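PDB 4BSX: TIR domain-containing adapter molecule 1 from Homo sapiens, which acts as an adaptor in Toll-like receptor signalling that leads to interferon-beta induction, and carries an N-terminal helical domain resembling IFIT proteins. Local coordinates for residues A[11-15]-A[75-80]; A[99-104]-A[116-121]. The protein carries 2 engineered substitutions. One frame throughout, in Å; residues are numbered along the deposited sequence.

Interaction 1 (A[11-15]-A[75-80])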
# COMPACT_ATOMS: atom_id res chain seq x y z
N LEU A 11 1.60 7.56 -0.14
CA LEU A 11 1.20 6.89 1.07
C LEU A 11 0.22 7.78 1.82
O LEU A 11 -0.87 7.34 2.12
CB LEU A 11 2.40 6.53 1.93
CG LEU A 11 2.68 5.05 2.08
CD1 LEU A 11 3.77 4.85 3.11
CD2 LEU A 11 1.41 4.22 2.45
N PRO A 12 0.59 9.05 2.10
CA PRO A 12 -0.35 9.92 2.84
C PRO A 12 -1.69 10.12 2.11
O PRO A 12 -2.72 10.22 2.76
CB PRO A 12 0.40 11.28 2.93
CG PRO A 12 1.84 10.98 2.68
CD PRO A 12 1.88 9.73 1.81
N SER A 13 -1.67 10.19 0.79
CA SER A 13 -2.92 10.36 0.05
C SER A 13 -3.80 9.11 0.11
O SER A 13 -4.99 9.23 0.13
CB SER A 13 -2.70 10.73 -1.41
OG SER A 13 -2.34 12.09 -1.52
N ALA A 14 -3.19 7.93 0.11
CA ALA A 14 -3.93 6.69 0.28
C ALA A 14 -4.58 6.69 1.66
O ALA A 14 -5.73 6.29 1.81
CB ALA A 14 -3.03 5.47 0.12
N PHE A 15 -3.86 7.12 2.69
CA PHE A 15 -4.48 7.23 4.03
C PHE A 15 -5.70 8.23 4.01
O PHE A 15 -6.76 8.05 4.68
CB PHE A 15 -3.43 7.67 5.04
CG PHE A 15 -2.64 6.54 5.71
CD1 PHE A 15 -3.23 5.72 6.66
CD2 PHE A 15 -1.29 6.38 5.44
CE1 PHE A 15 -2.48 4.72 7.30
CE2 PHE A 15 -0.53 5.38 6.08
CZ PHE A 15 -1.13 4.56 7.01
N LEU A 75 8.37 0.83 7.56
CA LEU A 75 8.20 2.27 7.49
C LEU A 75 6.81 2.70 8.01
O LEU A 75 6.68 3.70 8.71
CB LEU A 75 8.38 2.75 6.06
CG LEU A 75 8.42 4.29 5.89
CD1 LEU A 75 9.86 4.82 6.15
CD2 LEU A 75 7.94 4.76 4.51
N VAL A 76 5.77 1.97 7.61
CA VAL A 76 4.40 2.21 8.11
C VAL A 76 4.28 1.97 9.62
O VAL A 76 3.68 2.76 10.34
CB VAL A 76 3.35 1.41 7.33
CG1 VAL A 76 2.00 1.47 8.03
CG2 VAL A 76 3.24 1.95 5.90
N ALA A 77 4.89 0.93 10.14
CA ALA A 77 4.83 0.68 11.56
C ALA A 77 5.42 1.86 12.34
O ALA A 77 4.88 2.29 13.37
CB ALA A 77 5.61 -0.60 11.90
N ARG A 78 6.56 2.36 11.85
CA ARG A 78 7.29 3.38 12.56
C ARG A 78 6.66 4.73 12.42
O ARG A 78 6.48 5.42 13.39
CB ARG A 78 8.74 3.44 12.06
CG ARG A 78 9.56 2.28 12.50
CD ARG A 78 10.74 2.06 11.56
NE ARG A 78 11.37 0.78 11.82
CZ ARG A 78 12.29 0.22 11.06
NH1 ARG A 78 12.72 0.83 9.96
NH2 ARG A 78 12.80 -0.95 11.41
N GLN A 79 6.34 5.12 11.20
CA GLN A 79 5.95 6.50 10.99
C GLN A 79 4.45 6.74 11.05
O GLN A 79 4.06 7.89 11.14
CB GLN A 79 6.54 6.99 9.67
CG GLN A 79 8.06 6.96 9.71
CD GLN A 79 8.73 7.50 8.49
OE1 GLN A 79 8.08 7.80 7.50
NE2 GLN A 79 10.04 7.62 8.55
N TRP A 80 3.63 5.69 10.97
CA TRP A 80 2.17 5.84 11.08
C TRP A 80 1.56 5.07 12.26
O TRP A 80 0.44 5.36 12.69
CB TRP A 80 1.47 5.43 9.78
CG TRP A 80 1.37 6.53 8.71
CD1 TRP A 80 0.36 7.45 8.51
CD2 TRP A 80 2.34 6.79 7.70
NE1 TRP A 80 0.66 8.26 7.43
CE2 TRP A 80 1.87 7.87 6.92
CE3 TRP A 80 3.56 6.21 7.37
CZ2 TRP A 80 2.57 8.35 5.84
CZ3 TRP A 80 4.27 6.71 6.31
CH2 TRP A 80 3.77 7.76 5.55
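Phe15 lays its ring against one face of the Trp80 indole in an offset stack, the five-membered ring centroid 4.0 Å from that of the phenyl and the planes only 15° apart. CE2 of Phe15 sits over the indole near its rim, with Trp80 CD1 just 3.3 Å away, so the pyrrole part takes most of the overlap. At the edge of the indole, near its plane, CG of Pro12 comes to 4.2 Å from Trp80 CZ2. The benzo end meets Leu11 obliquely, CD1 lying 3.7 Å from Trp80 CZ3. That same methyl also reaches Val76, 4.1 Å from CG2. The methyls of Leu11, Leu75 and Val76 meet between the two helices, where leucine and valine suit a place away from water; the broad indole bridges the rest. With an alanine here instead of Trp80, the Phe15 face would probably lose its stacking partner and a gap open beside Leu11 and Pro12. Met49 of helix 43-53 touches both Leu11 and Phe15, while Leu64 packs on Val76. The contact thus packs the first helix, 11-19, against helix 71-79, with Trp80 at the margin, in the helical N-terminal domain of TRIF, which resembles IFIT proteins.

Interaction 2 (A[99-104]-A[116-121]). Engineered in segment 116-121: Met116 (natural residue Leu).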
# COMPACT_ATOMS: atom_id res chain seq x y z
N VAL A 99 2.86 1.49 -3.20
CA VAL A 99 1.83 2.49 -3.42
C VAL A 99 0.95 2.12 -4.64
O VAL A 99 -0.28 2.16 -4.53
CB VAL A 99 2.41 3.92 -3.47
CG1 VAL A 99 1.42 4.93 -4.06
CG2 VAL A 99 2.84 4.37 -2.06
N ALA A 100 1.55 1.76 -5.77
CA ALA A 100 0.77 1.22 -6.92
C ALA A 100 -0.23 0.07 -6.55
O ALA A 100 -1.39 0.04 -6.98
CB ALA A 100 1.75 0.73 -8.00
N ARG A 101 0.25 -0.87 -5.74
CA ARG A 101 -0.53 -2.00 -5.32
C ARG A 101 -1.74 -1.54 -4.43
O ARG A 101 -2.91 -1.92 -4.63
CB ARG A 101 0.41 -2.96 -4.60
CG ARG A 101 1.17 -3.86 -5.56
CD ARG A 101 2.12 -4.87 -4.88
NE ARG A 101 2.73 -5.73 -5.91
CZ ARG A 101 3.59 -6.72 -5.67
NH1 ARG A 101 3.95 -7.00 -4.42
NH2 ARG A 101 4.09 -7.44 -6.68
N LEU A 102 -1.44 -0.68 -3.46
CA LEU A 102 -2.43 -0.03 -2.67
C LEU A 102 -3.46 0.71 -3.54
O LEU A 102 -4.65 0.57 -3.34
CB LEU A 102 -1.77 0.92 -1.68
CG LEU A 102 -0.91 0.24 -0.60
CD1 LEU A 102 -0.38 1.33 0.31
CD2 LEU A 102 -1.68 -0.84 0.19
N TYR A 103 -3.00 1.47 -4.52
CA TYR A 103 -3.95 2.22 -5.32
C TYR A 103 -4.76 1.32 -6.19
O TYR A 103 -5.91 1.66 -6.56
CB TYR A 103 -3.28 3.30 -6.12
CG TYR A 103 -3.28 4.63 -5.38
CD1 TYR A 103 -2.41 4.84 -4.33
CD2 TYR A 103 -4.17 5.64 -5.70
CE1 TYR A 103 -2.39 6.00 -3.65
CE2 TYR A 103 -4.15 6.84 -5.00
CZ TYR A 103 -3.25 7.01 -3.98
OH TYR A 103 -3.20 8.18 -3.25
N HIS A 104 -4.20 0.15 -6.53
CA HIS A 104 -4.97 -0.77 -7.30
C HIS A 104 -6.20 -1.24 -6.49
O HIS A 104 -7.31 -1.24 -6.99
CB HIS A 104 -4.14 -1.95 -7.72
CG HIS A 104 -4.96 -3.07 -8.25
ND1 HIS A 104 -5.70 -2.95 -9.40
CD2 HIS A 104 -5.20 -4.31 -7.76
CE1 HIS A 104 -6.34 -4.09 -9.62
NE2 HIS A 104 -6.06 -4.93 -8.63
N MSE A 116 -5.80 7.08 -11.06
CA MSE A 116 -4.83 7.27 -9.98
C MSE A 116 -3.98 6.01 -9.82
O MSE A 116 -2.79 6.09 -9.55
CB MSE A 116 -5.48 7.65 -8.65
CG MSE A 116 -5.84 9.15 -8.45
SE MSE A 116 -4.39 10.45 -8.89
CE MSE A 116 -4.76 10.77 -10.81
N ARG A 117 -4.58 4.85 -10.02
CA ARG A 117 -3.81 3.61 -10.08
C ARG A 117 -2.78 3.64 -11.20
O ARG A 117 -1.68 3.13 -11.03
CB ARG A 117 -4.73 2.43 -10.32
CG ARG A 117 -3.98 1.11 -10.50
CD ARG A 117 -4.88 0.07 -11.10
NE ARG A 117 -5.38 0.57 -12.37
CZ ARG A 117 -6.58 0.29 -12.87
NH1 ARG A 117 -7.41 -0.53 -12.22
NH2 ARG A 117 -6.93 0.83 -14.03
N ASP A 118 -3.17 4.20 -12.34
CA ASP A 118 -2.35 4.19 -13.55
C ASP A 118 -1.12 5.03 -13.32
O ASP A 118 0.02 4.63 -13.60
CB ASP A 118 -3.13 4.79 -14.74
CG ASP A 118 -4.20 3.85 -15.29
OD1 ASP A 118 -4.24 2.66 -14.90
OD2 ASP A 118 -4.98 4.30 -16.15
N VAL A 119 -1.36 6.23 -12.82
CA VAL A 119 -0.28 7.15 -12.49
C VAL A 119 0.69 6.48 -11.51
O VAL A 119 1.90 6.56 -11.70
CB VAL A 119 -0.83 8.44 -11.87
CG1 VAL A 119 0.29 9.31 -11.30
CG2 VAL A 119 -1.62 9.21 -12.91
N ALA A 120 0.17 5.81 -10.48
CA ALA A 120 1.04 5.07 -9.53
C ALA A 120 1.91 3.95 -10.17
O ALA A 120 3.11 3.84 -9.88
CB ALA A 120 0.20 4.54 -8.32
N TYR A 121 1.33 3.13 -11.06
CA TYR A 121 2.13 2.12 -11.74
C TYR A 121 3.24 2.79 -12.59
O TYR A 121 4.38 2.35 -12.61
CB TYR A 121 1.27 1.11 -12.52
CG TYR A 121 0.90 -0.09 -11.63
CD1 TYR A 121 1.86 -0.93 -11.19
CD2 TYR A 121 -0.39 -0.30 -11.15
CE1 TYR A 121 1.60 -1.95 -10.37
CE2 TYR A 121 -0.66 -1.35 -10.31
CZ TYR A 121 0.35 -2.17 -9.92
OH TYR A 121 0.19 -3.28 -9.10
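Ala100 and Ala120 meet where the helices are most closely packed: CB of Ala120 lies 3.6 Å from CA of Ala100. Two such small residues let the segment axes approach to 8.3 Å in a nearly antiparallel pairing, 165° between their directions. The methyl of Ala100 then points into the face of Tyr121, a CH-pi contact with CB 3.5 Å from the ring centroid and almost on the ring normal. CB of His104 lies at the edge of the same ring. On another side of the alanine pair, Tyr103 runs alongside Met116, an engineered selenomethionine, and CD2 of the ring comes 3.8 Å from Met116 CB. The bent chain of Met116 then carries its selenium away from the partner helix.

Against this buried packing stands a margin where Met116, Arg117 and Asp118 are partly exposed and the contact rests on a long chain. Arg117 has CG anti to the backbone N (chi1 176°), which sends its methylenes alongside His104; CD of Arg117 reaches the imidazole edge, 3.6 Å from ND1. That ND1 is buried by the contact and has no hydrogen-bonding partner in the model. Arg117 turns its guanidinium to Asp118 on its own helix, in a salt bridge made of two weak hydrogen bonds, NE and NH2 of Arg117 to OD1 of Asp118 at 3.5 and 3.4 Å. Long, flexible arginine suits this margin: its methylenes run beside the histidine while the guanidinium reaches the carboxylate.

Helix 136-147 lies against this pair of helices: the Tyr121 hydroxyl is hydrogen-bonded to Glu142, which also forms a salt bridge with Arg101, and Arg146 touches both His104 and Tyr121. Tyr103 packs on helix 11-19, and Leu102 on helix 43-53.

How the interactions relate
From the N terminus, helix 11-19 comes first, and interaction 1 closes a long loop when the chain returns to it at the end of helix 71-79, after a largely helical excursion of 59 residues. The chain then passes through a loop into helix 96-108, where interaction 2 opens; it closes after only 11 residues, pairing this helix with helix 114-130. The two loops therefore follow in series, neither nesting nor crossing. Their centres are about 15 Å apart, yet they touch: Leu11 CD2 lies 4.0 Å from Leu102 CD1, and Tyr103 packs on Ser13 and Ala14. Helix 11-19 thus touches both helix 71-79 and helix 96-108, which succeed one another in the chain.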